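Local coordinates for protein NADH kinase POS5 (Saccharomyces cerevisiae, PDB 3AFO) that phosphorylates NADH and, less readily, NAD+ at the expense of ATP, and is a key source of the cellular reductant NADPH, at residues Asp216-Asp220 with Gly221-Thr225; Ala58-Glu61 with Phe62-Leu66. All coordinates share one frame; numbering follows the deposited sequence.

Overall arrangement
From the N terminus the chain first reaches contact 2, residues 58-66, two successive turns of the helix 53-69. This helix connects strands 43-48 and 74-76 of the parallel sheet in a beta-alpha-beta unit of the N-terminal domain. Contact 1, residues 216-225, comes much later, in the C-terminal domain, where it closes the hairpin between strands 213-219 and 222-228. Both contacts are local, one within a helix and the other round a tight beta turn. They follow in series, neither nested nor crossed, and lie on opposite sides of the chain's centre. The centres of contact 1 and contact 2 are 50 Å apart. Contact 1 also meets a second subunit.

Contact 1: residues Asp216-Asp220 with Gly221-Thr225; sequences DIFID and GEFLT
Phe218 and Phe223 meet on one face of the hairpin in a T-shaped stack, the edge of Phe223 directed at the face of Phe218. The ring planes stand 63° apart, and Phe223 CD1 lies 3.6 Å from Phe218 CE1, over the rim of the Phe218 ring. Phe223 holds CG opposite the backbone N (chi1 177°), which carries its CD1 edge over Phe218. The two side chains slant across each other. Asp216 approaches the edge of Phe223, with Asp216 OD1 3.9 Å from Phe223 CE1.

Ile217 and Ile219 are directed to the other face. Leu224 lies alongside both, its CD2 3.9 Å from Ile217 CG2 and 3.7 Å from Ile219 CD1. A classic beta bulge lies here, with Leu224 and Thr225 both facing Ile217. Ile217 O accepts the N-H of Leu224 at 2.8 Å and, weakly, that of Thr225, while Ile217 N donates to Thr225 O. A type I' turn from Ile219 to Glu222 closes the hairpin, with both backbone bonds between its end residues formed. A water accepts from Gly221 N at 2.8 Å and donates weakly to Phe218 O.

In the second subunit, Lys31 and Arg366 form salt bridges with Asp220 and Glu222, Asn375 hydrogen-bonds to Thr225 OG1, and Ile365 packs on Ile219 and Leu224, placing this hairpin at a subunit interface. Within the chain, strand 213-219 pairs antiparallel with strand 282-286, whose Arg283 makes a cation-pi contact with Phe218, and Met261 and Leu276 of strands 258-266 and 274-277 pack on Ile217 and Ile219, respectively.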
loop_
_atom_site.group_PDB
_atom_site.type_symbol
_atom_site.label_atom_id
_atom_site.label_comp_id
_atom_site.label_asym_id
_atom_site.label_seq_id
_atom_site.Cartn_x
_atom_site.Cartn_y
_atom_site.Cartn_z
ATOM N N ASP A 216 -7.890 20.385 -7.506
ATOM C CA ASP A 216 -8.261 19.957 -8.849
ATOM C C ASP A 216 -7.022 19.880 -9.709
ATOM O O ASP A 216 -6.307 20.880 -9.892
ATOM C CB ASP A 216 -9.296 20.915 -9.451
ATOM C CG ASP A 216 -10.604 20.909 -8.672
ATOM O OD1 ASP A 216 -11.154 19.813 -8.443
ATOM O OD2 ASP A 216 -11.067 21.993 -8.272
ATOM N N ILE A 217 -6.780 18.683 -10.237
ATOM C CA ILE A 217 -5.546 18.369 -10.935
ATOM C C ILE A 217 -5.812 18.201 -12.426
ATOM O O ILE A 217 -6.722 17.460 -12.827
ATOM C CB ILE A 217 -4.903 17.067 -10.368
ATOM C CG1 ILE A 217 -4.582 17.238 -8.876
ATOM C CG2 ILE A 217 -3.650 16.711 -11.160
ATOM C CD1 ILE A 217 -4.276 15.945 -8.135
ATOM N N PHE A 218 -5.015 18.898 -13.233
ATOM C CA PHE A 218 -5.145 18.842 -14.686
ATOM C C PHE A 218 -3.809 18.429 -15.274
ATOM O O PHE A 218 -2.764 18.960 -14.885
ATOM C CB PHE A 218 -5.575 20.206 -15.270
ATOM C CG PHE A 218 -6.878 20.749 -14.693
ATOM C CD1 PHE A 218 -8.065 20.675 -15.430
ATOM C CD2 PHE A 218 -6.910 21.343 -13.439
ATOM C CE1 PHE A 218 -9.270 21.166 -14.915
ATOM C CE2 PHE A 218 -8.117 21.847 -12.901
ATOM C CZ PHE A 218 -9.296 21.760 -13.645
ATOM N N ILE A 219 -3.844 17.482 -16.202
ATOM C CA ILE A 219 -2.649 17.055 -16.912
ATOM C C ILE A 219 -2.839 17.374 -18.394
ATOM O O ILE A 219 -3.859 17.015 -18.982
ATOM C CB ILE A 219 -2.354 15.545 -16.703
ATOM C CG1 ILE A 219 -2.058 15.270 -15.219
ATOM C CG2 ILE A 219 -1.158 15.113 -17.554
ATOM C CD1 ILE A 219 -2.151 13.797 -14.805
ATOM N N ASP A 220 -1.876 18.089 -18.972
ATOM C CA ASP A 220 -1.920 18.453 -20.393
ATOM C C ASP A 220 -3.258 19.114 -20.765
ATOM O O ASP A 220 -3.825 18.865 -21.827
ATOM C CB ASP A 220 -1.621 17.216 -21.261
ATOM C CG ASP A 220 -0.286 16.570 -20.909
ATOM O OD1 ASP A 220 0.641 17.314 -20.534
ATOM O OD2 ASP A 220 -0.159 15.327 -20.996
ATOM N N GLY A 221 -3.765 19.945 -19.860
ATOM C CA GLY A 221 -5.021 20.659 -20.073
ATOM C C GLY A 221 -6.300 19.876 -19.829
ATOM O O GLY A 221 -7.376 20.445 -19.900
ATOM N N GLU A 222 -6.176 18.581 -19.547
ATOM C CA GLU A 222 -7.327 17.721 -19.296
ATOM C C GLU A 222 -7.496 17.519 -17.796
ATOM O O GLU A 222 -6.516 17.348 -17.078
ATOM C CB GLU A 222 -7.160 16.366 -19.989
ATOM C CG GLU A 222 -8.151 15.308 -19.506
ATOM C CD GLU A 222 -8.541 14.314 -20.577
ATOM O OE1 GLU A 222 -7.734 13.415 -20.882
ATOM O OE2 GLU A 222 -9.664 14.421 -21.109
ATOM N N PHE A 223 -8.741 17.554 -17.336
ATOM C CA PHE A 223 -9.044 17.343 -15.938
ATOM C C PHE A 223 -8.769 15.882 -15.584
ATOM O O PHE A 223 -9.272 14.968 -16.249
ATOM C CB PHE A 223 -10.497 17.708 -15.650
ATOM C CG PHE A 223 -10.903 17.453 -14.244
ATOM C CD1 PHE A 223 -10.411 18.249 -13.206
ATOM C CD2 PHE A 223 -11.770 16.406 -13.941
ATOM C CE1 PHE A 223 -10.797 18.013 -11.891
ATOM C CE2 PHE A 223 -12.158 16.174 -12.628
ATOM C CZ PHE A 223 -11.674 16.978 -11.614
ATOM N N LEU A 224 -7.931 15.675 -14.569
ATOM C CA LEU A 224 -7.607 14.325 -14.105
ATOM C C LEU A 224 -8.534 13.927 -12.980
ATOM O O LEU A 224 -9.275 12.962 -13.090
ATOM C CB LEU A 224 -6.143 14.199 -13.639
ATOM C CG LEU A 224 -5.795 12.902 -12.886
ATOM C CD1 LEU A 224 -5.726 11.692 -13.831
ATOM C CD2 LEU A 224 -4.513 13.050 -12.109
ATOM N N THR A 225 -8.488 14.679 -11.884
ATOM C CA THR A 225 -9.242 14.297 -10.717
ATOM C C THR A 225 -9.277 15.440 -9.715
ATOM O O THR A 225 -8.413 16.326 -9.738
ATOM C CB THR A 225 -8.601 13.023 -10.046
ATOM O OG1 THR A 225 -9.550 12.412 -9.170
ATOM C CG2 THR A 225 -7.313 13.373 -9.286
HETATM O O HOH W 1 -2.474 20.783 -17.505
#

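Contact 2: residues Ala58-Glu61 with Phe62-Leu66; sequences AMVE and FITHL
Val60 O receives two hydrogen bonds from Thr64, from N at 2.9 Å and from the hydroxyl OG1 at 2.8 Å. The two donors arrive from opposite faces of the carbonyl plane, OG1 standing 36° out of it. With OG1 beside its own backbone N (chi1 -63°), the hydroxyl folds back along the helix to the carbonyl one turn earlier. The other backbone bonds follow the same i to i+4 pattern: Phe62 N to Ala58 O, Ile63 N to Met59 O and His65 N to Glu61 O.

Apolar contact runs along another side of the helix. Met59 and Ile63 lie side by side and point the same way, with CG of Met59 3.6 Å from CD1 of Ile63. Both rest on Ile46 of strand 43-48 and Ile85 of helix 79-86.

With an alanine here in place of Thr64 the OG1 bond is gone, and Val60 O, held then by one N-H on one face of its plane, would probably be less firmly fixed. The chemistry thus divides round the helix: apolar packing joins it to strand 43-48 and helix 79-86, while a polar side chain folds back onto the helix's own backbone and donates its hydroxyl proton there.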
loop_
_atom_site.group_PDB
_atom_site.type_symbol
_atom_site.label_atom_id
_atom_site.label_comp_id
_atom_site.label_asym_id
_atom_site.label_seq_id
_atom_site.Cartn_x
_atom_site.Cartn_y
_atom_site.Cartn_z
ATOM N N ALA A 58 34.455 21.288 9.758
ATOM C CA ALA A 58 34.776 20.736 8.441
ATOM C C ALA A 58 35.041 21.837 7.419
ATOM O O ALA A 58 35.952 21.710 6.598
ATOM C CB ALA A 58 33.661 19.821 7.952
ATOM N N MET A 59 34.252 22.911 7.471
ATOM C CA MET A 59 34.433 24.035 6.550
ATOM C C MET A 59 35.820 24.671 6.719
ATOM O O MET A 59 36.538 24.886 5.742
ATOM C CB MET A 59 33.344 25.081 6.751
ATOM C CG MET A 59 33.460 26.270 5.810
ATOM S SD MET A 59 32.152 27.458 6.068
ATOM C CE MET A 59 31.001 26.851 4.830
ATOM N N VAL A 60 36.190 24.952 7.963
ATOM C CA VAL A 60 37.501 25.525 8.263
ATOM C C VAL A 60 38.618 24.594 7.793
ATOM O O VAL A 60 39.585 25.037 7.162
ATOM C CB VAL A 60 37.618 25.875 9.768
ATOM C CG1 VAL A 60 39.036 26.322 10.139
ATOM C CG2 VAL A 60 36.619 26.955 10.113
ATOM N N GLU A 61 38.466 23.299 8.068
ATOM C CA GLU A 61 39.446 22.294 7.664
ATOM C C GLU A 61 39.536 22.155 6.138
ATOM O O GLU A 61 40.628 21.964 5.579
ATOM C CB GLU A 61 39.107 20.953 8.326
ATOM C CG GLU A 61 40.126 19.845 8.123
ATOM C CD GLU A 61 39.682 18.512 8.737
ATOM O OE1 GLU A 61 38.816 18.511 9.640
ATOM O OE2 GLU A 61 40.205 17.459 8.313
ATOM N N PHE A 62 38.396 22.256 5.459
ATOM C CA PHE A 62 38.396 22.134 4.013
ATOM C C PHE A 62 39.067 23.342 3.353
ATOM O O PHE A 62 39.899 23.185 2.466
ATOM C CB PHE A 62 36.971 21.942 3.481
ATOM C CG PHE A 62 36.915 21.627 2.022
ATOM C CD1 PHE A 62 37.512 20.477 1.524
ATOM C CD2 PHE A 62 36.252 22.473 1.143
ATOM C CE1 PHE A 62 37.460 20.170 0.147
ATOM C CE2 PHE A 62 36.194 22.175 -0.221
ATOM C CZ PHE A 62 36.804 21.024 -0.716
ATOM N N ILE A 63 38.696 24.535 3.805
ATOM C CA ILE A 63 39.243 25.797 3.309
ATOM C C ILE A 63 40.755 25.897 3.553
ATOM O O ILE A 63 41.499 26.375 2.686
ATOM C CB ILE A 63 38.511 26.994 3.951
ATOM C CG1 ILE A 63 37.050 27.030 3.481
ATOM C CG2 ILE A 63 39.226 28.320 3.628
ATOM C CD1 ILE A 63 36.168 28.016 4.217
ATOM N N THR A 64 41.190 25.449 4.732
ATOM C CA THR A 64 42.618 25.349 5.074
ATOM C C THR A 64 43.351 24.471 4.050
ATOM O O THR A 64 44.377 24.881 3.492
ATOM C CB THR A 64 42.816 24.866 6.544
ATOM O OG1 THR A 64 42.263 25.839 7.437
ATOM C CG2 THR A 64 44.303 24.666 6.905
ATOM N N HIS A 65 42.794 23.294 3.767
ATOM C CA HIS A 65 43.342 22.414 2.743
ATOM C C HIS A 65 43.436 23.063 1.350
ATOM O O HIS A 65 44.456 22.933 0.677
ATOM C CB HIS A 65 42.547 21.104 2.670
ATOM C CG HIS A 65 42.935 20.230 1.520
ATOM N ND1 HIS A 65 44.184 19.657 1.408
ATOM C CD2 HIS A 65 42.233 19.819 0.436
ATOM C CE1 HIS A 65 44.237 18.938 0.300
ATOM N NE2 HIS A 65 43.065 19.017 -0.304
ATOM N N LEU A 66 42.378 23.742 0.916
ATOM C CA LEU A 66 42.389 24.413 -0.386
ATOM C C LEU A 66 43.482 25.488 -0.447
ATOM O O LEU A 66 44.232 25.577 -1.423
ATOM C CB LEU A 66 41.018 25.028 -0.698
ATOM C CG LEU A 66 39.841 24.039 -0.769
ATOM C CD1 LEU A 66 38.537 24.768 -1.023
ATOM C CD2 LEU A 66 40.106 22.968 -1.837
#